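Local coordinates for POP2 (Saccharomyces cerevisiae, PDB 1UOC), which is a 3'-exoribonuclease preferring poly(A) in vitro and a probably catalytic subunit of the CCR4-NOT mRNA deadenylase complex, represented by the RNase domain of POP2, at residues N12-W20 against K92-N103. Sequence-based numbering, arbitrary orientation.
Sequences NYLFVRDVW and KPDNGPSTWQFN
Tyr13 lies against Lys92, whose CB sits over the centre of the ring, 3.6 Å from the centroid, in a CH-pi contact. The phenol OH accepts a nearly straight bond from Lys92 N (2.9 Å, 165°). Two waters bridge the segments. One joins Tyr13 O, Lys92 NZ and Thr99 OG1; the other links Phe15 O to Ser98 N. Lys92 NZ also bonds Leu85 O, and Thr99 OG1 bonds Ser84 OG, both of strand 77-86. From Arg17 on, the chains pair as parallel strands. Arg17 N bonds Thr99 O at 2.9 Å, and Arg17 O, Val19 N and Val19 O continue the ladder to Gln101 and Asn103. Val19 CG2 meets the edge of the Trp100 ring, 3.7 Å from CD1, and also lies over a face of Phe102. At the far end Asn103 CB packs over the six-membered ring of Trp20, 3.4 Å from CZ3. The Arg17 chain bends at chi2 (92°) and chi3 (84°), which brings one guanidinium face over Pro97. Glu27 of helix 24-34 probably steadies this face, with OE1 in a salt bridge to Arg17 NE and OE2 hydrogen-bonded to Trp100 NE1. Thr99 touches helix 247-264, as does Gln101, about 7 Å from the predicted catalytic metal ligands Glu46 and Gln250 (side chain to side chain). Strand 17-19 edges the six-stranded DEDD nuclease sheet, with strand 99-103 between it and strand 77-86.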
loop_
_atom_site.group_PDB
_atom_site.type_symbol
_atom_site.label_atom_id
_atom_site.label_comp_id
_atom_site.label_asym_id
_atom_site.label_seq_id
_atom_site.Cartn_x
_atom_site.Cartn_y
_atom_site.Cartn_z
ATOM N N ASN A 12 -1.935 11.475 -17.503
ATOM C CA ASN A 12 -3.096 10.718 -17.047
ATOM C C ASN A 12 -2.801 9.620 -16.017
ATOM O O ASN A 12 -3.716 9.022 -15.456
ATOM C CB ASN A 12 -3.863 10.170 -18.267
ATOM C CG ASN A 12 -4.041 8.656 -18.242
ATOM O OD1 ASN A 12 -3.118 7.908 -18.583
ATOM N ND2 ASN A 12 -5.237 8.198 -17.847
ATOM N N TYR A 13 -1.525 9.362 -15.757
ATOM C CA TYR A 13 -1.156 8.360 -14.766
ATOM C C TYR A 13 -1.310 8.962 -13.372
ATOM O O TYR A 13 -1.454 8.236 -12.384
ATOM C CB TYR A 13 0.306 7.922 -14.924
ATOM C CG TYR A 13 0.607 6.961 -16.044
ATOM C CD1 TYR A 13 1.788 6.219 -16.035
ATOM C CD2 TYR A 13 -0.268 6.790 -17.111
ATOM C CE1 TYR A 13 2.090 5.324 -17.059
ATOM C CE2 TYR A 13 0.027 5.899 -18.145
ATOM C CZ TYR A 13 1.206 5.171 -18.105
ATOM O OH TYR A 13 1.495 4.270 -19.101
ATOM N N LEU A 14 -1.276 10.290 -13.293
ATOM C CA LEU A 14 -1.360 10.980 -12.013
ATOM C C LEU A 14 -2.767 11.459 -11.647
ATOM O O LEU A 14 -2.964 12.591 -11.209
ATOM C CB LEU A 14 -0.374 12.152 -12.013
ATOM C CG LEU A 14 1.027 11.819 -12.564
ATOM C CD1 LEU A 14 1.898 13.072 -12.567
ATOM C CD2 LEU A 14 1.671 10.709 -11.729
ATOM N N PHE A 15 -3.739 10.573 -11.819
ATOM C CA PHE A 15 -5.128 10.862 -11.506
ATOM C C PHE A 15 -5.592 9.816 -10.497
ATOM O O PHE A 15 -5.408 8.621 -10.723
ATOM C CB PHE A 15 -5.980 10.767 -12.778
ATOM C CG PHE A 15 -7.456 10.765 -12.513
ATOM C CD1 PHE A 15 -8.098 11.923 -12.082
ATOM C CD2 PHE A 15 -8.199 9.595 -12.646
ATOM C CE1 PHE A 15 -9.467 11.916 -11.779
ATOM C CE2 PHE A 15 -9.570 9.573 -12.347
ATOM C CZ PHE A 15 -10.205 10.737 -11.911
ATOM N N VAL A 16 -6.186 10.265 -9.393
ATOM C CA VAL A 16 -6.684 9.371 -8.349
ATOM C C VAL A 16 -8.210 9.390 -8.269
ATOM O O VAL A 16 -8.805 10.436 -8.014
ATOM C CB VAL A 16 -6.149 9.770 -6.958
ATOM C CG1 VAL A 16 -6.705 8.829 -5.906
ATOM C CG2 VAL A 16 -4.636 9.750 -6.942
ATOM N N ARG A 17 -8.853 8.246 -8.479
ATOM C CA ARG A 17 -10.306 8.206 -8.395
ATOM C C ARG A 17 -10.713 7.968 -6.953
ATOM O O ARG A 17 -10.266 7.003 -6.332
ATOM C CB ARG A 17 -10.892 7.084 -9.250
ATOM C CG ARG A 17 -12.374 6.834 -8.965
ATOM C CD ARG A 17 -13.278 7.640 -9.887
ATOM N NE ARG A 17 -13.472 6.965 -11.171
ATOM C CZ ARG A 17 -13.382 7.559 -12.358
ATOM N NH1 ARG A 17 -13.101 8.850 -12.437
ATOM N NH2 ARG A 17 -13.560 6.860 -13.473
ATOM N N ASP A 18 -11.546 8.859 -6.426
ATOM C CA ASP A 18 -12.041 8.736 -5.070
ATOM C C ASP A 18 -13.176 7.731 -5.085
ATOM O O ASP A 18 -13.998 7.722 -6.010
ATOM C CB ASP A 18 -12.563 10.076 -4.555
ATOM C CG ASP A 18 -11.545 10.810 -3.716
ATOM O OD1 ASP A 18 -11.183 10.306 -2.629
ATOM O OD2 ASP A 18 -11.101 11.895 -4.143
ATOM N N VAL A 19 -13.204 6.872 -4.077
ATOM C CA VAL A 19 -14.246 5.868 -3.976
ATOM C C VAL A 19 -14.970 6.043 -2.644
ATOM O O VAL A 19 -14.340 6.235 -1.599
ATOM C CB VAL A 19 -13.661 4.433 -4.061
ATOM C CG1 VAL A 19 -14.784 3.416 -4.225
ATOM C CG2 VAL A 19 -12.682 4.329 -5.231
ATOM N N TRP A 20 -16.300 6.008 -2.712
ATOM C CA TRP A 20 -17.169 6.131 -1.552
ATOM C C TRP A 20 -18.135 4.968 -1.676
ATOM O O TRP A 20 -17.948 4.120 -2.540
ATOM C CB TRP A 20 -17.920 7.474 -1.566
ATOM C CG TRP A 20 -16.990 8.645 -1.613
ATOM C CD1 TRP A 20 -16.450 9.216 -2.731
ATOM C CD2 TRP A 20 -16.394 9.316 -0.496
ATOM N NE1 TRP A 20 -15.555 10.193 -2.382
ATOM C CE2 TRP A 20 -15.497 10.276 -1.018
ATOM C CE3 TRP A 20 -16.524 9.197 0.888
ATOM C CZ2 TRP A 20 -14.736 11.113 -0.203
ATOM C CZ3 TRP A 20 -15.769 10.030 1.706
ATOM C CH2 TRP A 20 -14.883 10.977 1.155
ATOM N N LYS A 92 0.373 2.065 -17.516
ATOM C CA LYS A 92 -0.978 2.119 -16.983
ATOM C C LYS A 92 -1.957 2.366 -18.129
ATOM O O LYS A 92 -1.560 2.805 -19.208
ATOM C CB LYS A 92 -1.076 3.243 -15.950
ATOM C CG LYS A 92 -0.264 2.996 -14.662
ATOM C CD LYS A 92 -0.263 4.253 -13.763
ATOM C CE LYS A 92 -0.067 3.925 -12.279
ATOM N NZ LYS A 92 -1.285 3.316 -11.636
ATOM N N PRO A 93 -3.245 2.054 -17.926
ATOM C CA PRO A 93 -4.225 2.279 -18.990
ATOM C C PRO A 93 -4.289 3.754 -19.378
ATOM O O PRO A 93 -4.273 4.624 -18.506
ATOM C CB PRO A 93 -5.527 1.767 -18.372
ATOM C CG PRO A 93 -5.275 1.843 -16.883
ATOM C CD PRO A 93 -3.867 1.380 -16.777
ATOM N N ASP A 94 -4.351 4.036 -20.684
ATOM C CA ASP A 94 -4.395 5.416 -21.172
ATOM C C ASP A 94 -5.736 6.102 -20.923
ATOM O O ASP A 94 -5.834 7.328 -20.934
ATOM C CB ASP A 94 -4.046 5.474 -22.667
ATOM C CG ASP A 94 -2.596 5.072 -22.952
ATOM O OD1 ASP A 94 -1.696 5.492 -22.190
ATOM O OD2 ASP A 94 -2.357 4.351 -23.947
ATOM N N ASN A 95 -6.767 5.304 -20.692
ATOM C CA ASN A 95 -8.090 5.830 -20.407
ATOM C C ASN A 95 -8.589 5.307 -19.070
ATOM O O ASN A 95 -8.343 4.160 -18.715
ATOM C CB ASN A 95 -9.086 5.426 -21.494
ATOM C CG ASN A 95 -9.158 6.433 -22.618
ATOM O OD1 ASN A 95 -10.226 6.656 -23.191
ATOM N ND2 ASN A 95 -8.025 7.049 -22.947
ATOM N N GLY A 96 -9.296 6.148 -18.330
ATOM C CA GLY A 96 -9.831 5.718 -17.053
ATOM C C GLY A 96 -8.816 5.744 -15.927
ATOM O O GLY A 96 -7.615 5.925 -16.160
ATOM N N PRO A 97 -9.283 5.553 -14.684
ATOM C CA PRO A 97 -8.471 5.543 -13.464
ATOM C C PRO A 97 -7.610 4.289 -13.288
ATOM O O PRO A 97 -8.006 3.178 -13.640
ATOM C CB PRO A 97 -9.517 5.676 -12.365
ATOM C CG PRO A 97 -10.654 4.868 -12.932
ATOM C CD PRO A 97 -10.707 5.377 -14.358
ATOM N N SER A 98 -6.444 4.494 -12.698
ATOM C CA SER A 98 -5.491 3.430 -12.451
ATOM C C SER A 98 -5.066 3.480 -10.964
ATOM O O SER A 98 -4.232 2.696 -10.504
ATOM C CB SER A 98 -4.289 3.660 -13.354
ATOM O OG SER A 98 -3.547 2.489 -13.484
ATOM N N THR A 99 -5.629 4.433 -10.230
ATOM C CA THR A 99 -5.330 4.591 -8.813
ATOM C C THR A 99 -6.629 4.947 -8.124
ATOM O O THR A 99 -7.401 5.756 -8.625
ATOM C CB THR A 99 -4.294 5.710 -8.563
ATOM O OG1 THR A 99 -3.067 5.366 -9.202
ATOM C CG2 THR A 99 -4.022 5.864 -7.054
ATOM N N TRP A 100 -6.864 4.342 -6.970
ATOM C CA TRP A 100 -8.091 4.562 -6.234
ATOM C C TRP A 100 -7.781 4.919 -4.800
ATOM O O TRP A 100 -6.773 4.476 -4.241
ATOM C CB TRP A 100 -8.927 3.277 -6.234
ATOM C CG TRP A 100 -9.447 2.883 -7.593
ATOM C CD1 TRP A 100 -10.648 3.230 -8.143
ATOM C CD2 TRP A 100 -8.745 2.136 -8.596
ATOM N NE1 TRP A 100 -10.736 2.749 -9.425
ATOM C CE2 TRP A 100 -9.579 2.077 -9.732
ATOM C CE3 TRP A 100 -7.486 1.520 -8.645
ATOM C CZ2 TRP A 100 -9.199 1.422 -10.911
ATOM C CZ3 TRP A 100 -7.106 0.871 -9.811
ATOM C CH2 TRP A 100 -7.961 0.828 -10.932
ATOM N N GLN A 101 -8.658 5.725 -4.213
ATOM C CA GLN A 101 -8.541 6.096 -2.819
ATOM C C GLN A 101 -9.872 5.747 -2.206
ATOM O O GLN A 101 -10.857 6.448 -2.412
ATOM C CB GLN A 101 -8.273 7.585 -2.620
ATOM C CG GLN A 101 -8.054 7.917 -1.136
ATOM C CD GLN A 101 -7.630 9.354 -0.898
ATOM O OE1 GLN A 101 -8.453 10.257 -0.870
ATOM N NE2 GLN A 101 -6.341 9.565 -0.728
ATOM N N PHE A 102 -9.902 4.648 -1.467
ATOM C CA PHE A 102 -11.122 4.220 -0.815
ATOM C C PHE A 102 -11.280 4.975 0.504
ATOM O O PHE A 102 -10.367 5.010 1.327
ATOM C CB PHE A 102 -11.077 2.710 -0.566
ATOM C CG PHE A 102 -10.936 1.885 -1.826
ATOM C CD1 PHE A 102 -9.677 1.623 -2.370
ATOM C CD2 PHE A 102 -12.058 1.379 -2.466
ATOM C CE1 PHE A 102 -9.542 0.866 -3.533
ATOM C CE2 PHE A 102 -11.937 0.619 -3.633
ATOM C CZ PHE A 102 -10.671 0.363 -4.166
ATOM N N ASN A 103 -12.441 5.587 0.697
ATOM C CA ASN A 103 -12.715 6.349 1.911
ATOM C C ASN A 103 -13.704 5.545 2.762
ATOM O O ASN A 103 -14.787 5.193 2.305
ATOM C CB ASN A 103 -13.279 7.715 1.525
ATOM C CG ASN A 103 -12.333 8.506 0.620
ATOM O OD1 ASN A 103 -12.475 8.508 -0.607
ATOM N ND2 ASN A 103 -11.359 9.169 1.223
HETATM O O HOH W 1 -2.712 5.944 -11.733
HETATM O O HOH W 2 -5.229 6.786 -12.761
#